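Local atomic coordinates of (R)-specific secondary-alkylsulfatase (Pseudomonas sp., PDB entry 4AXH), a protein that hydrolyses (R)-secondary-alkyl sulfates with strict inversion of configuration, using zinc, to give (S)-secondary alcohols and sulfate. Residues Glu283-Asn297 / Trp333-Arg347. Residues are numbered along the deposited sequence; the frame is centred on the assembly and turned at random.
Sequences EFQLTLGSEAPSDMN and WAGYIDASLEKYGDR. With ZN (zinc ion), chain D.
Y336 lays one ring face against T287, whose CA stands 3.6 Å from the ring centroid and only 1° off its normal, a CH-pi contact. The phenol end turns to the type II turn T287–S290: Y336 OH donates to L288 O (3.0 Å), in the carbonyl plane and on a lone pair. Q285 extends from its strand with CG anti to the backbone N (chi1 171°), which brings OE1 to 3.3 Å from S340 CB and NE2 against the methyl of A339. Its amide is held from the neighbouring strand, where N297 ND2 reaches OE1 in a nearly straight bond from above the carbonyl plane, while N297 OD1 accepts from N311 ND2. Helix 333-344 runs roughly antiparallel to strand 283-286 (152° between the segment axes), packing on one sheet of the metallo-beta-lactamase fold; helix 362-388 covers its other side. Near the N-terminal end of helix 330-344, W333 offers one ring face to S290 and E291: S290 CB makes a CH-pi contact with the five-membered ring, and E291 CB approaches CZ2 to 3.5 Å. Beyond this packing, E291 bends at chi2 and binds zinc through OE2 (2.2 Å) alongside H179, H181, D310 and a water. W333 NE1 donates to N311 O.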
ATOM      1  N   GLU A 283     -18.814  12.970 -23.366  1.00 38.24           N
ATOM      2  CA  GLU A 283     -18.874  13.350 -21.961  1.00 36.28           C
ATOM      3  C   GLU A 283     -17.873  12.401 -21.298  1.00 38.32           C
ATOM      4  O   GLU A 283     -17.962  11.172 -21.452  1.00 38.52           O
ATOM      5  CB  GLU A 283     -20.281  13.179 -21.361  1.00 37.10           C
ATOM      6  CG  GLU A 283     -20.407  13.737 -19.943  1.00 48.89           C
ATOM      7  CD  GLU A 283     -21.798  13.878 -19.334  1.00 72.37           C
ATOM      8  OE1 GLU A 283     -22.797  13.713 -20.070  1.00 59.24           O
ATOM      9  OE2 GLU A 283     -21.889  14.171 -18.120  1.00 76.80           O
ATOM     10  N   PHE A 284     -16.883  12.984 -20.649  1.00 30.47           N
ATOM     11  CA  PHE A 284     -15.830  12.300 -19.921  1.00 27.69           C
ATOM     12  C   PHE A 284     -16.097  12.407 -18.428  1.00 31.16           C
ATOM     13  O   PHE A 284     -16.458  13.481 -17.940  1.00 28.24           O
ATOM     14  CB  PHE A 284     -14.476  12.965 -20.239  1.00 29.19           C
ATOM     15  CG  PHE A 284     -14.094  13.073 -21.716  1.00 31.13           C
ATOM     16  CD1 PHE A 284     -13.663  11.955 -22.427  1.00 33.58           C
ATOM     17  CD2 PHE A 284     -14.101  14.302 -22.366  1.00 35.25           C
ATOM     18  CE1 PHE A 284     -13.294  12.050 -23.764  1.00 35.86           C
ATOM     19  CE2 PHE A 284     -13.716  14.406 -23.708  1.00 39.42           C
ATOM     20  CZ  PHE A 284     -13.333  13.272 -24.406  1.00 38.07           C
ATOM     21  N   GLN A 285     -15.912  11.299 -17.697  1.00 31.38           N
ATOM     22  CA  GLN A 285     -16.060  11.238 -16.238  1.00 31.91           C
ATOM     23  C   GLN A 285     -14.727  10.819 -15.627  1.00 37.77           C
ATOM     24  O   GLN A 285     -14.324   9.676 -15.816  1.00 39.96           O
ATOM     25  CB  GLN A 285     -17.157  10.241 -15.829  1.00 33.28           C
ATOM     26  CG  GLN A 285     -17.209   9.976 -14.305  1.00 43.30           C
ATOM     27  CD  GLN A 285     -17.902   8.698 -13.879  1.00 65.39           C
ATOM     28  OE1 GLN A 285     -18.203   7.801 -14.693  1.00 53.06           O
ATOM     29  NE2 GLN A 285     -18.128   8.591 -12.565  1.00 64.15           N
ATOM     30  N   LEU A 286     -14.055  11.721 -14.894  1.00 32.04           N
ATOM     31  CA  LEU A 286     -12.784  11.389 -14.273  1.00 31.55           C
ATOM     32  C   LEU A 286     -12.943  10.303 -13.205  1.00 35.30           C
ATOM     33  O   LEU A 286     -13.708  10.488 -12.264  1.00 36.73           O
ATOM     34  CB  LEU A 286     -12.151  12.643 -13.633  1.00 31.99           C
ATOM     35  CG  LEU A 286     -11.403  13.650 -14.527  1.00 37.14           C
ATOM     36  CD1 LEU A 286     -10.875  14.809 -13.680  1.00 38.27           C
ATOM     37  CD2 LEU A 286     -10.219  13.024 -15.197  1.00 38.13           C
ATOM     38  N   THR A 287     -12.219   9.183 -13.346  1.00 31.81           N
ATOM     39  CA  THR A 287     -12.208   8.076 -12.361  1.00 30.55           C
ATOM     40  C   THR A 287     -10.802   7.898 -11.802  1.00 34.10           C
ATOM     41  O   THR A 287     -10.297   6.780 -11.718  1.00 35.01           O
ATOM     42  CB  THR A 287     -12.788   6.784 -12.938  1.00 29.22           C
ATOM     43  OG1 THR A 287     -11.989   6.396 -14.027  1.00 31.60           O
ATOM     44  CG2 THR A 287     -14.220   6.919 -13.386  1.00 25.03           C
ATOM     45  N   LEU A 288     -10.171   9.013 -11.413  1.00 31.66           N
ATOM     46  CA  LEU A 288      -8.786   9.033 -10.917  1.00 31.68           C
ATOM     47  C   LEU A 288      -8.494   8.197  -9.696  1.00 37.05           C
ATOM     48  O   LEU A 288      -9.139   8.357  -8.651  1.00 34.19           O
ATOM     49  CB  LEU A 288      -8.236  10.463 -10.732  1.00 31.29           C
ATOM     50  CG  LEU A 288      -8.475  11.494 -11.873  1.00 34.49           C
ATOM     51  CD1 LEU A 288      -7.952  12.856 -11.471  1.00 34.33           C
ATOM     52  CD2 LEU A 288      -7.838  11.058 -13.200  1.00 33.81           C
ATOM     53  N   GLY A 289      -7.513   7.303  -9.864  1.00 36.58           N
ATOM     54  CA  GLY A 289      -6.999   6.426  -8.820  1.00 36.72           C
ATOM     55  C   GLY A 289      -7.605   5.040  -8.685  1.00 42.74           C
ATOM     56  O   GLY A 289      -7.170   4.255  -7.818  1.00 45.73           O
ATOM     57  N   SER A 290      -8.643   4.717  -9.490  1.00 36.59           N
ATOM     58  CA  SER A 290      -9.283   3.390  -9.428  1.00 32.93           C
ATOM     59  C   SER A 290      -8.375   2.325 -10.124  1.00 32.78           C
ATOM     60  O   SER A 290      -7.342   1.987  -9.567  1.00 30.95           O
ATOM     61  CB  SER A 290     -10.711   3.456  -9.976  1.00 32.19           C
ATOM     62  OG  SER A 290     -10.761   3.962 -11.293  1.00 38.00           O
ATOM     63  N   GLU A 291      -8.719   1.848 -11.343  1.00 28.05           N
ATOM     64  CA  GLU A 291      -7.914   0.879 -12.087  1.00 26.41           C
ATOM     65  C   GLU A 291      -6.537   1.495 -12.531  1.00 32.01           C
ATOM     66  O   GLU A 291      -5.563   0.759 -12.693  1.00 30.90           O
ATOM     67  CB  GLU A 291      -8.727   0.366 -13.291  1.00 26.80           C
ATOM     68  CG  GLU A 291      -8.052  -0.756 -14.058  1.00 26.73           C
ATOM     69  CD  GLU A 291      -7.241  -0.278 -15.240  1.00 25.09           C
ATOM     70  OE1 GLU A 291      -7.393   0.906 -15.620  1.00 37.61           O
ATOM     71  OE2 GLU A 291      -6.511  -1.104 -15.832  1.00 29.86           O
ATOM     72  N   ALA A 292      -6.481   2.832 -12.755  1.00 29.04           N
ATOM     73  CA  ALA A 292      -5.278   3.555 -13.150  1.00 29.74           C
ATOM     74  C   ALA A 292      -5.244   4.913 -12.471  1.00 38.90           C
ATOM     75  O   ALA A 292      -6.310   5.476 -12.218  1.00 38.47           O
ATOM     76  CB  ALA A 292      -5.223   3.738 -14.659  1.00 30.25           C
ATOM     77  N   PRO A 293      -4.042   5.482 -12.181  1.00 40.00           N
ATOM     78  CA  PRO A 293      -3.967   6.812 -11.523  1.00 39.84           C
ATOM     79  C   PRO A 293      -4.600   7.950 -12.323  1.00 43.20           C
ATOM     80  O   PRO A 293      -5.293   8.802 -11.748  1.00 43.50           O
ATOM     81  CB  PRO A 293      -2.471   7.029 -11.321  1.00 41.60           C
ATOM     82  CG  PRO A 293      -1.901   5.646 -11.313  1.00 47.05           C
ATOM     83  CD  PRO A 293      -2.690   4.928 -12.371  1.00 42.34           C
ATOM     84  N   SER A 294      -4.379   7.952 -13.646  1.00 37.21           N
ATOM     85  CA  SER A 294      -4.957   8.919 -14.580  1.00 35.01           C
ATOM     86  C   SER A 294      -5.929   8.065 -15.352  1.00 36.23           C
ATOM     87  O   SER A 294      -5.509   7.144 -16.057  1.00 35.51           O
ATOM     88  CB  SER A 294      -3.875   9.515 -15.484  1.00 36.48           C
ATOM     89  OG  SER A 294      -4.409  10.633 -16.161  1.00 41.10           O
ATOM     90  N   ASP A 295      -7.230   8.282 -15.128  1.00 32.71           N
ATOM     91  CA  ASP A 295      -8.296   7.411 -15.644  1.00 31.52           C
ATOM     92  C   ASP A 295      -9.625   8.135 -15.825  1.00 34.03           C
ATOM     93  O   ASP A 295      -9.909   9.099 -15.127  1.00 32.30           O
ATOM     94  CB  ASP A 295      -8.468   6.267 -14.605  1.00 32.01           C
ATOM     95  CG  ASP A 295      -9.315   5.075 -14.952  1.00 34.39           C
ATOM     96  OD1 ASP A 295      -9.492   4.795 -16.165  1.00 33.81           O
ATOM     97  OD2 ASP A 295      -9.774   4.403 -14.017  1.00 39.63           O
ATOM     98  N   MET A 296     -10.471   7.615 -16.721  1.00 30.42           N
ATOM     99  CA  MET A 296     -11.784   8.182 -16.993  1.00 28.77           C
ATOM    100  C   MET A 296     -12.686   7.269 -17.796  1.00 32.21           C
ATOM    101  O   MET A 296     -12.209   6.387 -18.504  1.00 30.94           O
ATOM    102  CB  MET A 296     -11.679   9.572 -17.679  1.00 30.37           C
ATOM    103  CG  MET A 296     -11.200   9.541 -19.109  1.00 32.92           C
ATOM    104  SD  MET A 296     -10.793  11.193 -19.640  1.00 36.89           S
ATOM    105  CE  MET A 296     -10.389  10.901 -21.381  1.00 33.56           C
ATOM    106  N   ASN A 297     -14.001   7.537 -17.733  1.00 30.91           N
ATOM    107  CA  ASN A 297     -15.023   6.841 -18.525  1.00 31.12           C
ATOM    108  C   ASN A 297     -15.486   7.821 -19.615  1.00 34.48           C
ATOM    109  O   ASN A 297     -15.301   9.029 -19.497  1.00 33.53           O
ATOM    110  CB  ASN A 297     -16.218   6.411 -17.657  1.00 32.44           C
ATOM    111  CG  ASN A 297     -15.902   5.406 -16.587  1.00 45.76           C
ATOM    112  OD1 ASN A 297     -15.128   4.463 -16.788  1.00 51.51           O
ATOM    113  ND2 ASN A 297     -16.543   5.552 -15.440  1.00 27.33           N
ATOM    114  N   TRP A 333     -12.751   2.887  -6.322  1.00 29.48           N
ATOM    115  CA  TRP A 333     -13.162   2.139  -7.505  1.00 29.04           C
ATOM    116  C   TRP A 333     -14.700   1.905  -7.494  1.00 34.22           C
ATOM    117  O   TRP A 333     -15.369   2.305  -8.446  1.00 34.33           O
ATOM    118  CB  TRP A 333     -12.411   0.795  -7.541  1.00 26.71           C
ATOM    119  CG  TRP A 333     -12.236   0.187  -8.899  1.00 26.61           C
ATOM    120  CD1 TRP A 333     -13.120   0.211  -9.951  1.00 29.20           C
ATOM    121  CD2 TRP A 333     -11.153  -0.656  -9.300  1.00 25.83           C
ATOM    122  NE1 TRP A 333     -12.649  -0.564 -10.985  1.00 27.44           N
ATOM    123  CE2 TRP A 333     -11.438  -1.104 -10.615  1.00 29.38           C
ATOM    124  CE3 TRP A 333      -9.950  -1.074  -8.668  1.00 26.34           C
ATOM    125  CZ2 TRP A 333     -10.543  -1.918 -11.331  1.00 28.74           C
ATOM    126  CZ3 TRP A 333      -9.105  -1.928  -9.351  1.00 27.79           C
ATOM    127  CH2 TRP A 333      -9.378  -2.303 -10.684  1.00 28.37           C
ATOM    128  N   ALA A 334     -15.253   1.329  -6.389  1.00 30.29           N
ATOM    129  CA  ALA A 334     -16.693   1.103  -6.250  1.00 31.31           C
ATOM    130  C   ALA A 334     -17.501   2.408  -6.364  1.00 34.99           C
ATOM    131  O   ALA A 334     -18.543   2.419  -7.031  1.00 36.96           O
ATOM    132  CB  ALA A 334     -17.010   0.374  -4.953  1.00 32.45           C
ATOM    133  N   GLY A 335     -16.982   3.493  -5.792  1.00 28.96           N
ATOM    134  CA  GLY A 335     -17.593   4.823  -5.859  1.00 28.35           C
ATOM    135  C   GLY A 335     -17.705   5.405  -7.260  1.00 33.89           C
ATOM    136  O   GLY A 335     -18.674   6.122  -7.573  1.00 34.54           O
ATOM    137  N   TYR A 336     -16.704   5.096  -8.125  1.00 28.19           N
ATOM    138  CA  TYR A 336     -16.691   5.568  -9.513  1.00 28.01           C
ATOM    139  C   TYR A 336     -17.627   4.740 -10.412  1.00 32.27           C
ATOM    140  O   TYR A 336     -18.178   5.248 -11.394  1.00 33.65           O
ATOM    141  CB  TYR A 336     -15.255   5.538 -10.066  1.00 30.77           C
ATOM    142  CG  TYR A 336     -14.336   6.612  -9.513  1.00 32.95           C
ATOM    143  CD1 TYR A 336     -14.730   7.946  -9.484  1.00 32.97           C
ATOM    144  CD2 TYR A 336     -13.049   6.305  -9.088  1.00 35.37           C
ATOM    145  CE1 TYR A 336     -13.890   8.940  -9.009  1.00 29.15           C
ATOM    146  CE2 TYR A 336     -12.200   7.292  -8.600  1.00 36.98           C
ATOM    147  CZ  TYR A 336     -12.625   8.611  -8.567  1.00 40.19           C
ATOM    148  OH  TYR A 336     -11.786   9.613  -8.156  1.00 39.91           O
ATOM    149  N   ILE A 337     -17.769   3.447 -10.103  1.00 28.60           N
ATOM    150  CA  ILE A 337     -18.667   2.551 -10.835  1.00 28.23           C
ATOM    151  C   ILE A 337     -20.104   3.046 -10.554  1.00 36.26           C
ATOM    152  O   ILE A 337     -20.864   3.288 -11.488  1.00 35.42           O
ATOM    153  CB  ILE A 337     -18.447   1.044 -10.441  1.00 28.05           C
ATOM    154  CG1 ILE A 337     -17.081   0.540 -10.954  1.00 25.88           C
ATOM    155  CG2 ILE A 337     -19.588   0.188 -10.997  1.00 26.46           C
ATOM    156  CD1 ILE A 337     -16.542  -0.714 -10.378  1.00 25.90           C
ATOM    157  N   ASP A 338     -20.414   3.285  -9.254  1.00 34.95           N
ATOM    158  CA  ASP A 338     -21.708   3.762  -8.768  1.00 34.34           C
ATOM    159  C   ASP A 338     -22.042   5.133  -9.322  1.00 37.37           C
ATOM    160  O   ASP A 338     -23.189   5.365  -9.696  1.00 38.53           O
ATOM    161  CB  ASP A 338     -21.695   3.763  -7.240  1.00 36.75           C
ATOM    162  CG  ASP A 338     -23.033   3.940  -6.552  1.00 41.52           C
ATOM    163  OD1 ASP A 338     -24.040   3.362  -7.050  1.00 38.37           O
ATOM    164  OD2 ASP A 338     -23.052   4.566  -5.453  1.00 43.81           O
ATOM    165  N   ALA A 339     -21.044   6.038  -9.423  1.00 32.94           N
ATOM    166  CA  ALA A 339     -21.262   7.376  -9.989  1.00 30.99           C
ATOM    167  C   ALA A 339     -21.559   7.265 -11.474  1.00 38.17           C
ATOM    168  O   ALA A 339     -22.407   8.016 -11.993  1.00 43.30           O
ATOM    169  CB  ALA A 339     -20.078   8.271  -9.734  1.00 31.07           C
ATOM    170  N   SER A 340     -20.953   6.273 -12.143  1.00 31.19           N
ATOM    171  CA  SER A 340     -21.271   6.024 -13.540  1.00 31.50           C
ATOM    172  C   SER A 340     -22.692   5.410 -13.658  1.00 34.13           C
ATOM    173  O   SER A 340     -23.409   5.752 -14.585  1.00 34.36           O
ATOM    174  CB  SER A 340     -20.195   5.169 -14.220  1.00 36.13           C
ATOM    175  OG  SER A 340     -20.385   3.766 -14.116  1.00 46.69           O
ATOM    176  N   LEU A 341     -23.118   4.573 -12.685  1.00 30.45           N
ATOM    177  CA  LEU A 341     -24.459   3.973 -12.696  1.00 30.49           C
ATOM    178  C   LEU A 341     -25.549   5.040 -12.579  1.00 37.63           C
ATOM    179  O   LEU A 341     -26.513   5.016 -13.347  1.00 35.97           O
ATOM    180  CB  LEU A 341     -24.636   2.894 -11.594  1.00 29.65           C
ATOM    181  CG  LEU A 341     -26.012   2.109 -11.524  1.00 30.91           C
ATOM    182  CD1 LEU A 341     -26.388   1.477 -12.862  1.00 28.52           C
ATOM    183  CD2 LEU A 341     -25.930   0.985 -10.508  1.00 32.06           C
ATOM    184  N   GLU A 342     -25.391   5.961 -11.608  1.00 36.81           N
ATOM    185  CA  GLU A 342     -26.324   7.037 -11.359  1.00 36.69           C
ATOM    186  C   GLU A 342     -26.375   8.024 -12.525  1.00 40.22           C
ATOM    187  O   GLU A 342     -27.462   8.317 -12.987  1.00 40.48           O
ATOM    188  CB  GLU A 342     -25.950   7.710 -10.044  1.00 39.10           C
ATOM    189  CG  GLU A 342     -26.738   8.973  -9.712  1.00 57.49           C
ATOM    190  CD  GLU A 342     -26.461   9.544  -8.332  1.00 86.44           C
ATOM    191  OE1 GLU A 342     -25.376   9.271  -7.760  1.00 61.86           O
ATOM    192  OE2 GLU A 342     -27.356  10.251  -7.810  1.00103.81           O
ATOM    193  N   LYS A 343     -25.213   8.486 -13.043  1.00 36.25           N
ATOM    194  CA  LYS A 343     -25.169   9.460 -14.140  1.00 34.79           C
ATOM    195  C   LYS A 343     -25.569   8.937 -15.515  1.00 37.39           C
ATOM    196  O   LYS A 343     -26.120   9.697 -16.325  1.00 37.52           O
ATOM    197  CB  LYS A 343     -23.802  10.160 -14.210  1.00 36.93           C
ATOM    198  CG  LYS A 343     -23.745  11.541 -13.542  1.00 53.53           C
ATOM    199  CD  LYS A 343     -23.524  12.652 -14.583  1.00 71.16           C
ATOM    200  CE  LYS A 343     -23.192  14.016 -14.008  1.00 83.34           C
ATOM    201  NZ  LYS A 343     -24.402  14.730 -13.512  1.00 89.10           N
ATOM    202  N   TYR A 344     -25.268   7.664 -15.811  1.00 33.04           N
ATOM    203  CA  TYR A 344     -25.500   7.124 -17.153  1.00 32.58           C
ATOM    204  C   TYR A 344     -26.388   5.908 -17.274  1.00 37.48           C
ATOM    205  O   TYR A 344     -26.882   5.666 -18.372  1.00 38.57           O
ATOM    206  CB  TYR A 344     -24.162   6.896 -17.900  1.00 34.68           C
ATOM    207  CG  TYR A 344     -23.198   8.055 -17.785  1.00 36.78           C
ATOM    208  CD1 TYR A 344     -23.495   9.293 -18.354  1.00 38.46           C
ATOM    209  CD2 TYR A 344     -22.025   7.940 -17.045  1.00 37.23           C
ATOM    210  CE1 TYR A 344     -22.625  10.374 -18.224  1.00 39.49           C
ATOM    211  CE2 TYR A 344     -21.148   9.017 -16.904  1.00 38.62           C
ATOM    212  CZ  TYR A 344     -21.452  10.232 -17.499  1.00 45.19           C
ATOM    213  OH  TYR A 344     -20.612  11.307 -17.342  1.00 41.91           O
ATOM    214  N   GLY A 345     -26.597   5.182 -16.181  1.00 33.83           N
ATOM    215  CA  GLY A 345     -27.400   3.965 -16.136  1.00 34.59           C
ATOM    216  C   GLY A 345     -28.758   4.015 -16.803  1.00 40.67           C
ATOM    217  O   GLY A 345     -29.110   3.100 -17.547  1.00 38.45           O
ATOM    218  N   ASP A 346     -29.508   5.111 -16.579  1.00 42.37           N
ATOM    219  CA  ASP A 346     -30.843   5.312 -17.172  1.00 43.76           C
ATOM    220  C   ASP A 346     -30.802   5.794 -18.631  1.00 48.16           C
ATOM    221  O   ASP A 346     -31.813   5.648 -19.336  1.00 48.21           O
ATOM    222  CB  ASP A 346     -31.679   6.274 -16.324  1.00 46.62           C
ATOM    223  CG  ASP A 346     -31.698   5.962 -14.833  1.00 60.53           C
ATOM    224  OD1 ASP A 346     -31.753   4.755 -14.476  1.00 59.77           O
ATOM    225  OD2 ASP A 346     -31.663   6.922 -14.024  1.00 69.86           O
ATOM    226  N   ARG A 347     -29.613   6.318 -19.083  1.00 43.88           N
ATOM    227  CA  ARG A 347     -29.281   6.854 -20.425  1.00 42.14           C
ATOM    228  C   ARG A 347     -28.407   5.922 -21.290  1.00 45.92           C
ATOM    229  O   ARG A 347     -27.853   6.379 -22.301  1.00 45.98           O
ATOM    230  CB  ARG A 347     -28.475   8.124 -20.252  1.00 37.47           C
ATOM    231  CG  ARG A 347     -29.241   9.336 -19.855  1.00 42.68           C
ATOM    232  CD  ARG A 347     -28.341  10.529 -20.032  1.00 38.55           C
ATOM    233  NE  ARG A 347     -27.430  10.812 -18.942  1.00 33.05           N
ATOM    234  CZ  ARG A 347     -26.585  11.833 -18.971  1.00 47.71           C
ATOM    235  NH1 ARG A 347     -26.523  12.622 -20.039  1.00 53.76           N
ATOM    236  NH2 ARG A 347     -25.829  12.105 -17.920  1.00 34.50           N
TER
HETATM  237 ZN    ZN D 701      -5.754  -0.373 -17.724  1.00 39.46          ZN
HETATM  238  O   HOH W   1      -4.752  -1.739 -18.942  1.00 31.68           O